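Local coordinates for protein alpha-11 giardin (Giardia intestinalis, PDB 2II2) that binds calcium as an unusual member of the annexin family and probably helps the parasite attach to the intestinal mucosa through its cytoskeleton, at residues A79-I84 with Q114-K119; D123-F128 with L144-N149. One frame throughout, in Å; residues are numbered along the deposited sequence.

Interaction 1 of 2, residues A79-I84 with Q114-K119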
loop_
_atom_site.group_PDB
_atom_site.type_symbol
_atom_site.label_atom_id
_atom_site.label_comp_id
_atom_site.label_asym_id
_atom_site.label_seq_id
_atom_site.Cartn_x
_atom_site.Cartn_y
_atom_site.Cartn_z
ATOM N N ALA A 79 -9.835 -2.980 5.876
ATOM C CA ALA A 79 -9.285 -3.110 4.532
ATOM C C ALA A 79 -7.926 -3.813 4.577
ATOM O O ALA A 79 -7.651 -4.716 3.781
ATOM C CB ALA A 79 -9.161 -1.738 3.877
ATOM N N ARG A 80 -7.064 -3.397 5.500
ATOM C CA ARG A 80 -5.749 -4.027 5.640
ATOM C C ARG A 80 -5.870 -5.507 5.975
ATOM O O ARG A 80 -5.129 -6.330 5.405
ATOM C CB ARG A 80 -4.938 -3.323 6.719
ATOM C CG ARG A 80 -4.470 -1.913 6.341
ATOM C CD ARG A 80 -3.563 -1.380 7.414
ATOM N NE ARG A 80 -3.448 0.076 7.322
ATOM C CZ ARG A 80 -2.323 0.751 7.080
ATOM N NH1 ARG A 80 -1.154 0.140 6.895
ATOM N NH2 ARG A 80 -2.379 2.069 7.026
ATOM N N VAL A 81 -6.764 -5.860 6.904
ATOM C CA VAL A 81 -6.960 -7.274 7.227
ATOM C C VAL A 81 -7.370 -8.054 5.968
ATOM O O VAL A 81 -6.817 -9.130 5.674
ATOM C CB VAL A 81 -8.020 -7.437 8.336
ATOM C CG1 VAL A 81 -8.442 -8.907 8.488
ATOM C CG2 VAL A 81 -7.506 -6.887 9.661
ATOM N N ASN A 82 -8.314 -7.505 5.215
ATOM C CA ASN A 82 -8.771 -8.185 3.996
ATOM C C ASN A 82 -7.645 -8.368 2.981
ATOM O O ASN A 82 -7.514 -9.423 2.368
ATOM C CB ASN A 82 -9.997 -7.487 3.398
ATOM C CG ASN A 82 -11.176 -7.527 4.347
ATOM O OD1 ASN A 82 -11.220 -8.354 5.258
ATOM N ND2 ASN A 82 -12.106 -6.621 4.164
ATOM N N VAL A 83 -6.813 -7.356 2.825
ATOM C CA VAL A 83 -5.690 -7.418 1.896
ATOM C C VAL A 83 -4.713 -8.522 2.323
ATOM O O VAL A 83 -4.243 -9.287 1.480
ATOM C CB VAL A 83 -4.974 -6.045 1.822
ATOM C CG1 VAL A 83 -3.620 -6.179 1.113
ATOM C CG2 VAL A 83 -5.859 -5.017 1.107
ATOM N N ILE A 84 -4.363 -8.604 3.614
ATOM C CA ILE A 84 -3.437 -9.665 4.070
ATOM C C ILE A 84 -4.018 -11.037 3.813
ATOM O O ILE A 84 -3.334 -11.923 3.298
ATOM C CB ILE A 84 -3.078 -9.561 5.577
ATOM C CG1 ILE A 84 -2.306 -8.274 5.849
ATOM C CG2 ILE A 84 -2.261 -10.782 6.045
ATOM C CD1 ILE A 84 -0.969 -8.199 5.159
ATOM N N GLN A 114 -4.528 -6.656 16.219
ATOM C CA GLN A 114 -5.721 -6.901 17.015
ATOM C C GLN A 114 -6.896 -7.282 16.145
ATOM O O GLN A 114 -7.611 -8.240 16.442
ATOM C CB GLN A 114 -6.052 -5.680 17.864
ATOM C CG GLN A 114 -5.035 -5.445 18.965
ATOM C CD GLN A 114 -5.201 -4.100 19.660
ATOM O OE1 GLN A 114 -5.700 -3.129 19.084
ATOM N NE2 GLN A 114 -4.746 -4.029 20.902
ATOM N N ALA A 115 -7.103 -6.540 15.061
ATOM C CA ALA A 115 -8.204 -6.805 14.150
ATOM C C ALA A 115 -8.040 -8.128 13.439
ATOM O O ALA A 115 -9.033 -8.833 13.185
ATOM C CB ALA A 115 -8.343 -5.698 13.134
ATOM N N TYR A 116 -6.799 -8.447 13.072
ATOM C CA TYR A 116 -6.521 -9.684 12.384
ATOM C C TYR A 116 -6.818 -10.891 13.281
ATOM O O TYR A 116 -7.396 -11.875 12.816
ATOM C CB TYR A 116 -5.079 -9.695 11.889
ATOM C CG TYR A 116 -4.717 -10.895 11.075
ATOM C CD1 TYR A 116 -4.797 -10.869 9.673
ATOM C CD2 TYR A 116 -4.276 -12.059 11.699
ATOM C CE1 TYR A 116 -4.456 -11.989 8.920
ATOM C CE2 TYR A 116 -3.938 -13.171 10.960
ATOM C CZ TYR A 116 -4.013 -13.137 9.574
ATOM O OH TYR A 116 -3.650 -14.227 8.817
ATOM N N LYS A 117 -6.395 -10.806 14.541
ATOM C CA LYS A 117 -6.675 -11.853 15.535
ATOM C C LYS A 117 -8.182 -11.991 15.777
ATOM O O LYS A 117 -8.690 -13.100 15.842
ATOM C CB LYS A 117 -5.940 -11.545 16.853
ATOM C CG LYS A 117 -6.220 -12.491 18.034
ATOM C CD LYS A 117 -5.969 -13.944 17.716
ATOM C CE LYS A 117 -6.017 -14.792 18.997
ATOM N NZ LYS A 117 -4.731 -14.808 19.751
ATOM N N GLU A 118 -8.884 -10.868 15.892
ATOM C CA GLU A 118 -10.337 -10.906 16.109
ATOM C C GLU A 118 -11.035 -11.543 14.905
ATOM O O GLU A 118 -11.977 -12.320 15.069
ATOM C CB GLU A 118 -10.884 -9.504 16.391
ATOM C CG GLU A 118 -12.404 -9.419 16.593
ATOM C CD GLU A 118 -12.899 -10.142 17.844
ATOM O OE1 GLU A 118 -12.149 -10.213 18.848
ATOM O OE2 GLU A 118 -14.055 -10.634 17.825
ATOM N N LYS A 119 -10.563 -11.242 13.694
ATOM C CA LYS A 119 -11.231 -11.723 12.485
ATOM C C LYS A 119 -10.951 -13.200 12.198
ATOM O O LYS A 119 -11.858 -13.971 11.852
ATOM C CB LYS A 119 -10.833 -10.875 11.271
ATOM C CG LYS A 119 -11.382 -11.405 9.949
ATOM C CD LYS A 119 -11.867 -10.286 9.041
ATOM C CE LYS A 119 -12.650 -10.820 7.841
ATOM N NZ LYS A 119 -13.820 -11.676 8.221
#
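Val-81 and Tyr-116 mark the place where helices 79-84 and 114-119 pass each other: their CA atoms stand 5.7 Å apart, the segment axes come within 9.6 Å, and the N-to-C directions differ by 64° with a negative crossing sense. Val-81 is the main wedge, and its two methyls divide the opposing helix between them. CG2 meets Ala-115 CB at 3.8 Å and also reaches the backbone at Tyr-116 N, while CG1 packs against the aliphatic chain of Lys-119, 3.7 Å from its CD. The split follows from chi1 169°, which sets CG1 anti to the backbone N and CG2 beside it. Lys-119, bent at chi2 and chi4, crosses the valine obliquely and then passes Asn-82 at about a right angle. There its CE is 3.8 Å from Asn-82 OD1, a contact without a hydrogen bond. Both segments belong to the all-helical annexin fold, and helix 106-120 here lies aslant across helix 76-89. The side chain of Asn-82 is about 10 Å from that of Glu-66, a calcium ligand seen in another structure of this protein; no calcium is bound here. On the other flank, the CG2 branch of Ile-84 approaches Tyr-116 CE1 obliquely to the ring at 3.8 Å, the two side chains crossing at roughly a right angle. Tyr-116 is swung out with CG anti to the backbone N (chi1 -176°), which carries the ring across to helix 79-84, and its hydroxyl is hydrogen-bonded to Asp-127. Ile-84 also packs on Ile-97 and Val-100 of helix 94-102.

Interaction 2 of 2, residues D123-F128 with L144-N149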
loop_
_atom_site.group_PDB
_atom_site.type_symbol
_atom_site.label_atom_id
_atom_site.label_comp_id
_atom_site.label_asym_id
_atom_site.label_seq_id
_atom_site.Cartn_x
_atom_site.Cartn_y
_atom_site.Cartn_z
ATOM N N ASP A 123 -3.094 -15.168 15.533
ATOM C CA ASP A 123 -2.152 -14.059 15.589
ATOM C C ASP A 123 -1.497 -13.882 14.228
ATOM O O ASP A 123 -1.045 -14.844 13.616
ATOM C CB ASP A 123 -1.050 -14.325 16.631
ATOM C CG ASP A 123 -1.584 -14.407 18.055
ATOM O OD1 ASP A 123 -2.618 -13.784 18.358
ATOM O OD2 ASP A 123 -0.940 -15.095 18.886
ATOM N N LEU A 124 -1.433 -12.640 13.771
ATOM C CA LEU A 124 -0.755 -12.305 12.528
ATOM C C LEU A 124 0.673 -12.840 12.474
ATOM O O LEU A 124 1.067 -13.484 11.495
ATOM C CB LEU A 124 -0.760 -10.773 12.370
ATOM C CG LEU A 124 -0.129 -10.307 11.046
ATOM C CD1 LEU A 124 -0.877 -10.829 9.859
ATOM C CD2 LEU A 124 -0.096 -8.775 10.978
ATOM N N LEU A 125 1.446 -12.589 13.530
ATOM C CA LEU A 125 2.834 -13.057 13.558
ATOM C C LEU A 125 2.915 -14.574 13.450
ATOM O O LEU A 125 3.788 -15.087 12.767
ATOM C CB LEU A 125 3.568 -12.569 14.812
ATOM C CG LEU A 125 5.040 -12.980 14.943
ATOM C CD1 LEU A 125 5.887 -12.551 13.762
ATOM C CD2 LEU A 125 5.608 -12.426 16.256
ATOM N N GLN A 126 1.992 -15.289 14.089
ATOM C CA GLN A 126 2.013 -16.757 14.017
ATOM C C GLN A 126 1.702 -17.271 12.599
ATOM O O GLN A 126 2.325 -18.218 12.102
ATOM C CB GLN A 126 1.070 -17.355 15.059
ATOM C CG GLN A 126 1.294 -18.833 15.336
ATOM C CD GLN A 126 2.708 -19.170 15.787
ATOM O OE1 GLN A 126 3.416 -18.355 16.383
ATOM N NE2 GLN A 126 3.119 -20.393 15.517
ATOM N N ASP A 127 0.770 -16.590 11.935
ATOM C CA ASP A 127 0.516 -16.926 10.543
ATOM C C ASP A 127 1.726 -16.622 9.665
ATOM O O ASP A 127 2.008 -17.384 8.737
ATOM C CB ASP A 127 -0.739 -16.206 10.031
ATOM C CG ASP A 127 -2.048 -16.897 10.453
ATOM O OD1 ASP A 127 -2.001 -17.979 11.071
ATOM O OD2 ASP A 127 -3.124 -16.315 10.203
ATOM N N PHE A 128 2.445 -15.530 9.938
ATOM C CA PHE A 128 3.717 -15.287 9.246
ATOM C C PHE A 128 4.731 -16.401 9.517
ATOM O O PHE A 128 5.371 -16.898 8.582
ATOM C CB PHE A 128 4.316 -13.933 9.630
ATOM C CG PHE A 128 3.644 -12.741 8.967
ATOM C CD1 PHE A 128 2.439 -12.836 8.262
ATOM C CD2 PHE A 128 4.227 -11.481 9.114
ATOM C CE1 PHE A 128 1.868 -11.708 7.688
ATOM C CE2 PHE A 128 3.666 -10.359 8.544
ATOM C CZ PHE A 128 2.498 -10.461 7.849
ATOM N N LEU A 144 10.040 -8.888 10.241
ATOM C CA LEU A 144 10.673 -7.855 11.061
ATOM C C LEU A 144 9.814 -6.598 11.166
ATOM O O LEU A 144 9.822 -5.929 12.198
ATOM C CB LEU A 144 12.106 -7.525 10.618
ATOM C CG LEU A 144 13.093 -8.695 10.704
ATOM C CD1 LEU A 144 14.496 -8.235 10.301
ATOM C CD2 LEU A 144 13.103 -9.379 12.064
ATOM N N ALA A 145 9.034 -6.298 10.130
ATOM C CA ALA A 145 8.130 -5.153 10.189
ATOM C C ALA A 145 7.191 -5.235 11.387
ATOM O O ALA A 145 6.881 -4.222 12.016
ATOM C CB ALA A 145 7.299 -5.040 8.901
ATOM N N ILE A 146 6.708 -6.431 11.685
ATOM C CA ILE A 146 5.763 -6.568 12.773
ATOM C C ILE A 146 6.421 -6.874 14.128
ATOM O O ILE A 146 5.813 -6.651 15.162
ATOM C CB ILE A 146 4.556 -7.482 12.409
ATOM C CG1 ILE A 146 4.990 -8.932 12.219
ATOM C CG2 ILE A 146 3.757 -6.905 11.176
ATOM C CD1 ILE A 146 3.785 -9.916 12.154
ATOM N N ARG A 147 7.672 -7.341 14.128
ATOM C CA ARG A 147 8.378 -7.700 15.363
ATOM C C ARG A 147 9.213 -6.579 15.951
ATOM O O ARG A 147 9.332 -6.495 17.170
ATOM C CB ARG A 147 9.287 -8.897 15.111
ATOM C CG ARG A 147 8.575 -10.234 15.042
ATOM C CD ARG A 147 9.476 -11.336 14.507
ATOM N NE ARG A 147 10.867 -11.257 14.961
ATOM C CZ ARG A 147 11.898 -11.838 14.341
ATOM N NH1 ARG A 147 11.715 -12.553 13.225
ATOM N NH2 ARG A 147 13.125 -11.700 14.828
ATOM N N GLU A 148 9.822 -5.753 15.099
ATOM C CA GLU A 148 10.894 -4.874 15.553
ATOM C C GLU A 148 10.478 -3.425 15.653
ATOM O O GLU A 148 9.707 -2.925 14.827
ATOM C CB GLU A 148 12.081 -4.975 14.594
ATOM C CG GLU A 148 12.747 -6.340 14.563
ATOM C CD GLU A 148 13.614 -6.575 15.779
ATOM O OE1 GLU A 148 13.942 -5.586 16.467
ATOM O OE2 GLU A 148 13.977 -7.740 16.033
ATOM N N ASN A 149 11.082 -2.746 16.625
ATOM C CA ASN A 149 10.853 -1.335 16.856
ATOM C C ASN A 149 12.036 -0.521 16.360
ATOM O O ASN A 149 13.114 -1.072 16.064
ATOM C CB ASN A 149 10.622 -1.053 18.344
ATOM C CG ASN A 149 9.477 -1.851 18.924
ATOM O OD1 ASN A 149 8.473 -2.084 18.263
ATOM N ND2 ASN A 149 9.620 -2.262 20.186
#
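The Phe-128 ring meets Ile-146 CD1 obliquely, its CD2 only 3.4 Å from that methyl, while Leu-124 CG of its own helix stands 4.1 Å above one face of the ring, offset toward the rim. The guanidinium of Arg-147 carries Leu-144 CD2 over one face, again near the rim. Ile-146 is the probe of this contact: chi1 67° places CG1 between the backbone N and the carbonyl carbon, and the extended chi2 carries CD1 to helix 124-128. It ends among Leu-124 CG, Phe-128 and the backbone of Leu-125, 3.6 Å from Leu-125 CA. Leu-125 crosses Ile-146 obliquely, its CD1 3.7 Å from Ile-146 CD1, and both its methyls then meet Arg-147 CG, the two side chains crossing at about a right angle. In this annexin the contact joins helix 124-131 to the end of helix 137-147, where Arg-109 of helix 106-120 is hydrogen-bonded to the carbonyls of Ala-145 and Glu-148. No hydrogen bond links the two segments, so close fit and burial of hydrocarbon hold them, with Arg-147 lending its methylenes rather than its charge.

From the N terminus, helix 76-89 leads through helix 94-102 to helix 106-120, and interaction 1 closes that excursion of 29 intervening residues. The chain then turns into helix 124-131, and interaction 2 closes a shorter one of 15 at the end of helix 137-147. The two are in series, neither nested nor crossed, with centres 13 Å apart. Lys-117 NZ spans the turn between helices 106-120 and 124-131 with a 2.7 Å salt bridge to Asp-123 OD1; Ile-84 CG2 packs on Leu-124 CD1, joining helices 76-89 and 124-131. Helix 94-102 is common ground: Phe-128 touches its Ile-97 and Ile-146 its Val-101. Together the contacts tie helices 76-89, 106-120, 124-131 and 137-147.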